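Long-range contacts in immunoreactive 84kD antigen PG93 (PDB 5M11), which probably acts as an essential cell-surface component of the type IX secretion system of Porphyromonas gingivalis, and binds zinc and calcium ions: residues A696-K701 and V739-P744; A692-G697 and T718-N723. All blocks are in the same frame, centred on the assembly; numbering follows the deposited sequence.

Contact 1 of 2, residues A696-K701 and V739-P744. With CA (calcium ion), chain K.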
loop_
_atom_site.group_PDB
_atom_site.type_symbol
_atom_site.label_atom_id
_atom_site.label_comp_id
_atom_site.label_asym_id
_atom_site.label_seq_id
_atom_site.Cartn_x
_atom_site.Cartn_y
_atom_site.Cartn_z
ATOM N N ALA A 696 24.560 -2.782 -9.760
ATOM C CA ALA A 696 24.930 -3.763 -8.736
ATOM C C ALA A 696 25.785 -4.868 -9.335
ATOM O O ALA A 696 25.462 -5.372 -10.410
ATOM C CB ALA A 696 23.686 -4.342 -8.093
ATOM N N GLY A 697 26.890 -5.184 -8.662
ATOM C CA GLY A 697 27.874 -6.183 -9.081
ATOM C C GLY A 697 29.141 -5.603 -9.696
ATOM O O GLY A 697 30.046 -6.347 -10.086
ATOM N N CYS A 698 29.220 -4.265 -9.776
ATOM C CA CYS A 698 30.324 -3.531 -10.374
ATOM C C CYS A 698 31.497 -3.431 -9.432
ATOM O O CYS A 698 31.316 -3.260 -8.227
ATOM C CB CYS A 698 29.864 -2.138 -10.793
ATOM S SG CYS A 698 29.184 -2.040 -12.471
ATOM N N SER A 699 32.708 -3.451 -9.998
ATOM C CA SER A 699 33.911 -3.189 -9.242
ATOM C C SER A 699 34.056 -1.670 -9.179
ATOM O O SER A 699 33.883 -1.004 -10.202
ATOM C CB SER A 699 35.115 -3.842 -9.905
ATOM O OG SER A 699 36.313 -3.445 -9.254
ATOM N N VAL A 700 34.288 -1.113 -7.985
ATOM C CA VAL A 700 34.439 0.336 -7.801
ATOM C C VAL A 700 35.719 0.544 -7.011
ATOM O O VAL A 700 35.812 0.050 -5.884
ATOM C CB VAL A 700 33.182 1.015 -7.147
ATOM C CG1 VAL A 700 33.402 2.508 -6.908
ATOM C CG2 VAL A 700 31.931 0.801 -7.995
ATOM N N LYS A 701 36.720 1.219 -7.621
ATOM C CA LYS A 701 38.014 1.487 -6.965
ATOM C C LYS A 701 38.418 2.970 -7.094
ATOM O O LYS A 701 38.308 3.563 -8.173
ATOM C CB LYS A 701 39.141 0.548 -7.455
ATOM C CG LYS A 701 39.596 0.729 -8.906
ATOM C CD LYS A 701 40.502 -0.402 -9.389
ATOM C CE LYS A 701 39.776 -1.417 -10.237
ATOM N NZ LYS A 701 38.841 -2.242 -9.434
ATOM N N VAL A 739 37.490 7.416 -9.734
ATOM C CA VAL A 739 36.593 6.297 -9.501
ATOM C C VAL A 739 36.569 5.458 -10.783
ATOM O O VAL A 739 36.107 5.924 -11.842
ATOM C CB VAL A 739 35.189 6.825 -9.096
ATOM C CG1 VAL A 739 34.236 5.685 -8.769
ATOM C CG2 VAL A 739 35.294 7.791 -7.921
ATOM N N ALA A 740 37.133 4.243 -10.691
ATOM C CA ALA A 740 37.158 3.297 -11.796
ATOM C C ALA A 740 36.087 2.259 -11.556
ATOM O O ALA A 740 36.113 1.555 -10.540
ATOM C CB ALA A 740 38.523 2.658 -11.922
ATOM N N VAL A 741 35.095 2.229 -12.459
ATOM C CA VAL A 741 33.954 1.318 -12.388
ATOM C C VAL A 741 34.055 0.297 -13.503
ATOM O O VAL A 741 34.004 0.656 -14.671
ATOM C CB VAL A 741 32.576 2.043 -12.419
ATOM C CG1 VAL A 741 31.433 1.048 -12.261
ATOM C CG2 VAL A 741 32.493 3.131 -11.353
ATOM N N TYR A 742 34.158 -0.977 -13.139
ATOM C CA TYR A 742 34.204 -2.055 -14.114
ATOM C C TYR A 742 33.098 -3.077 -13.846
ATOM O O TYR A 742 32.995 -3.598 -12.731
ATOM C CB TYR A 742 35.582 -2.738 -14.121
ATOM C CG TYR A 742 35.669 -3.935 -15.046
ATOM C CD1 TYR A 742 35.790 -3.768 -16.425
ATOM C CD2 TYR A 742 35.634 -5.233 -14.546
ATOM C CE1 TYR A 742 35.876 -4.865 -17.281
ATOM C CE2 TYR A 742 35.715 -6.336 -15.393
ATOM C CZ TYR A 742 35.832 -6.147 -16.761
ATOM O OH TYR A 742 35.921 -7.234 -17.598
ATOM N N ASP A 743 32.292 -3.380 -14.874
ATOM C CA ASP A 743 31.281 -4.413 -14.719
ATOM C C ASP A 743 31.837 -5.698 -15.362
ATOM O O ASP A 743 32.238 -5.678 -16.533
ATOM C CB ASP A 743 29.878 -3.999 -15.235
ATOM C CG ASP A 743 29.587 -4.066 -16.720
ATOM O OD1 ASP A 743 30.420 -3.576 -17.513
ATOM O OD2 ASP A 743 28.476 -4.493 -17.079
ATOM N N PRO A 744 31.975 -6.792 -14.571
ATOM C CA PRO A 744 32.570 -8.030 -15.131
ATOM C C PRO A 744 31.743 -8.660 -16.259
ATOM O O PRO A 744 32.320 -9.274 -17.162
ATOM C CB PRO A 744 32.674 -8.975 -13.926
ATOM C CG PRO A 744 31.806 -8.391 -12.869
ATOM C CD PRO A 744 31.605 -6.943 -13.145
HETATM CA CA CA K . 25.825 -4.785 -17.063
#
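Val700 and Val741 face each other as a non-hydrogen-bonded pair of an antiparallel sheet. The sheet belongs to the C-terminal beta-sandwich, and these strands, 699-703 and 735-742, are its two central ones. The two valines stand next to each other with their branches turned alike, CG2 of Val700 4.1 Å from CG2 of Val741. On the same face, Val700 CG1 meets Val739 CG1 at 3.8 Å. Cys698 extends this apolar row, its SG 3.8 Å from CG1 of Val741. Leu694 covers Val700 and Val741, so this face looks into the sandwich. Two hydrogen-bonded pairs flank the valines. Ser699 N binds Tyr742 O at 2.8 Å, and Tyr742 N returns a bond to Ser699 O. Lys701 and Ala740 exchange bonds likewise, Ala740 N to Lys701 O at 2.9 Å. The opposite face carries Ser699, Lys701, Ala740 and Tyr742, all partly exposed. CG of Lys701 sits between its backbone N and carbonyl carbon (chi1 68°), which lays it 3.7 Å from CB of Ala740. The lysine chain then bends back, giving NZ a weak bond to Ser699 OG besides its stronger partner, Gln712 OE1. Next after Tyr742, Asp743 turns its carboxylate away from Cys698 to a calcium ion, which Glu670 also binds. Backbone N atoms of Ser746 and Lys748 bind this carboxylate weakly. Its OD2 lies 2.7 Å from the calcium.

Contact 2 of 2, residues A692-G697 and T718-N723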
loop_
_atom_site.group_PDB
_atom_site.type_symbol
_atom_site.label_atom_id
_atom_site.label_comp_id
_atom_site.label_asym_id
_atom_site.label_seq_id
_atom_site.Cartn_x
_atom_site.Cartn_y
_atom_site.Cartn_z
ATOM N N ALA A 692 27.179 7.380 -7.316
ATOM C CA ALA A 692 25.805 7.053 -7.678
ATOM C C ALA A 692 25.685 6.761 -9.181
ATOM O O ALA A 692 26.674 6.900 -9.909
ATOM C CB ALA A 692 24.876 8.180 -7.261
ATOM N N GLY A 693 24.502 6.296 -9.603
ATOM C CA GLY A 693 24.218 5.895 -10.978
ATOM C C GLY A 693 24.913 4.607 -11.397
ATOM O O GLY A 693 25.013 4.322 -12.595
ATOM N N LEU A 694 25.380 3.805 -10.418
ATOM C CA LEU A 694 26.067 2.541 -10.646
ATOM C C LEU A 694 25.115 1.418 -11.012
ATOM O O LEU A 694 23.904 1.629 -11.118
ATOM C CB LEU A 694 26.839 2.120 -9.377
ATOM C CG LEU A 694 28.025 2.947 -8.932
ATOM C CD1 LEU A 694 28.413 2.561 -7.579
ATOM C CD2 LEU A 694 29.201 2.730 -9.812
ATOM N N GLN A 695 25.679 0.205 -11.180
ATOM C CA GLN A 695 24.976 -1.048 -11.470
ATOM C C GLN A 695 25.459 -2.057 -10.441
ATOM O O GLN A 695 26.653 -2.111 -10.207
ATOM C CB GLN A 695 25.271 -1.506 -12.915
ATOM C CG GLN A 695 24.201 -2.398 -13.538
ATOM C CD GLN A 695 23.066 -1.612 -14.151
ATOM O OE1 GLN A 695 23.099 -1.225 -15.322
ATOM N NE2 GLN A 695 22.015 -1.391 -13.386
ATOM N N ALA A 696 24.560 -2.782 -9.760
ATOM C CA ALA A 696 24.930 -3.763 -8.736
ATOM C C ALA A 696 25.785 -4.868 -9.335
ATOM O O ALA A 696 25.462 -5.372 -10.410
ATOM C CB ALA A 696 23.686 -4.342 -8.093
ATOM N N GLY A 697 26.890 -5.184 -8.662
ATOM C CA GLY A 697 27.874 -6.183 -9.081
ATOM C C GLY A 697 29.141 -5.603 -9.696
ATOM O O GLY A 697 30.046 -6.347 -10.086
ATOM N N THR A 718 22.647 0.824 -6.303
ATOM C CA THR A 718 22.914 1.822 -7.340
ATOM C C THR A 718 23.944 2.808 -6.802
ATOM O O THR A 718 24.534 3.574 -7.565
ATOM C CB THR A 718 21.576 2.510 -7.763
ATOM O OG1 THR A 718 20.490 2.146 -6.873
ATOM C CG2 THR A 718 21.184 2.155 -9.188
ATOM N N GLU A 719 24.186 2.753 -5.478
ATOM C CA GLU A 719 25.115 3.626 -4.780
ATOM C C GLU A 719 26.200 2.860 -4.014
ATOM O O GLU A 719 26.005 1.721 -3.571
ATOM C CB GLU A 719 24.349 4.527 -3.792
ATOM C CG GLU A 719 23.651 5.722 -4.420
ATOM C CD GLU A 719 22.627 6.453 -3.563
ATOM O OE1 GLU A 719 22.647 6.282 -2.321
ATOM O OE2 GLU A 719 21.823 7.227 -4.136
ATOM N N VAL A 720 27.342 3.534 -3.853
ATOM C CA VAL A 720 28.543 3.155 -3.091
ATOM C C VAL A 720 28.969 4.451 -2.355
ATOM O O VAL A 720 28.873 5.535 -2.931
ATOM C CB VAL A 720 29.659 2.531 -4.000
ATOM C CG1 VAL A 720 31.039 2.567 -3.341
ATOM C CG2 VAL A 720 29.314 1.102 -4.408
ATOM N N LYS A 721 29.357 4.355 -1.079
ATOM C CA LYS A 721 29.775 5.544 -0.329
ATOM C C LYS A 721 31.223 5.413 0.163
ATOM O O LYS A 721 31.702 4.306 0.448
ATOM C CB LYS A 721 28.821 5.847 0.841
ATOM C CG LYS A 721 27.468 6.374 0.376
ATOM C CD LYS A 721 26.559 6.828 1.523
ATOM C CE LYS A 721 25.122 7.051 1.074
ATOM N NZ LYS A 721 24.901 8.399 0.471
ATOM N N TRP A 722 31.921 6.560 0.225
ATOM C CA TRP A 722 33.290 6.652 0.714
ATOM C C TRP A 722 33.376 7.749 1.773
ATOM O O TRP A 722 32.917 8.870 1.537
ATOM C CB TRP A 722 34.279 6.902 -0.442
ATOM C CG TRP A 722 35.728 6.883 -0.026
ATOM C CD1 TRP A 722 36.341 5.966 0.777
ATOM C CD2 TRP A 722 36.758 7.792 -0.454
ATOM N NE1 TRP A 722 37.678 6.264 0.905
ATOM C CE2 TRP A 722 37.962 7.382 0.161
ATOM C CE3 TRP A 722 36.782 8.917 -1.304
ATOM C CZ2 TRP A 722 39.169 8.064 -0.027
ATOM C CZ3 TRP A 722 37.986 9.574 -1.508
ATOM C CH2 TRP A 722 39.159 9.153 -0.870
ATOM N N ASN A 723 33.964 7.414 2.942
ATOM C CA ASN A 723 34.170 8.311 4.095
ATOM C C ASN A 723 35.172 9.456 3.777
ATOM O O ASN A 723 35.246 10.421 4.544
ATOM C CB ASN A 723 34.638 7.517 5.340
ATOM C CG ASN A 723 35.843 6.619 5.116
ATOM O OD1 ASN A 723 36.996 6.992 5.376
ATOM N ND2 ASN A 723 35.607 5.397 4.660
#
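Leu694 reaches Val720 through an extended side chain. Its CG lies beside the backbone N (chi1 -67°), and CD1 then runs on anti to CA (chi2 167°). Val720 offers CG2, the branch opposite its own carbonyl carbon. The two methyls meet at 3.6 Å, and the side chains lie roughly perpendicular. CD1 also lies 3.8 Å from CB of Val720. The backbone of Leu694 is tied to Thr718, two residues before this valine. Its N donates to Thr718 O over 3.0 Å, with an N-H...O angle of 146°, and its CB lies near the same oxygen. Gly693 N is near Thr718 O too, but its direction is too poor for a bond. In return, the CG2 methyl of Thr718 comes 3.4 Å from Leu694 O.

These residues sit at one end of the three-stranded sheet of the C-terminal beta-sandwich. Strands 689-692 and 720-722 run antiparallel there, joined by backbone bonds between Val720 and Ile691 and between Trp722 and Val689. After Ala692 the chain leaves this sheet and heads for strand 699-703 of the facing one. Beside the turn, Glu719 lays its CG 4.0 Å from CB of Ala692, with the rest of the chain extended past it. Tyr677 touches both of these side chains. Thr718 OG1 has a weak bond to Gln660 O, and Ile12 packs on Thr718 and Glu719.

Contacts 1 and 2 share Ala696 and Gly697, and their centres are about 9 Å apart. The segment 692-697 carries the chain from the three-stranded sheet to the four-stranded one, so contact 2 lies at the end of the three-stranded sheet, where the chain crosses over, and contact 1 lies within the four-stranded one. Leu694 joins them. Its CD1 serves contact 2, while its CD2 packs 3.7 Å from Val741 CG2 and 3.8 Å from Val700 CG2. Val700 CG1 and Val720 CG1 add a looser touch at 4.3 Å. The calcium ion is bound at the contact 1 end, through Asp743. The side chain of Leu694 stays about 10 Å from that ion.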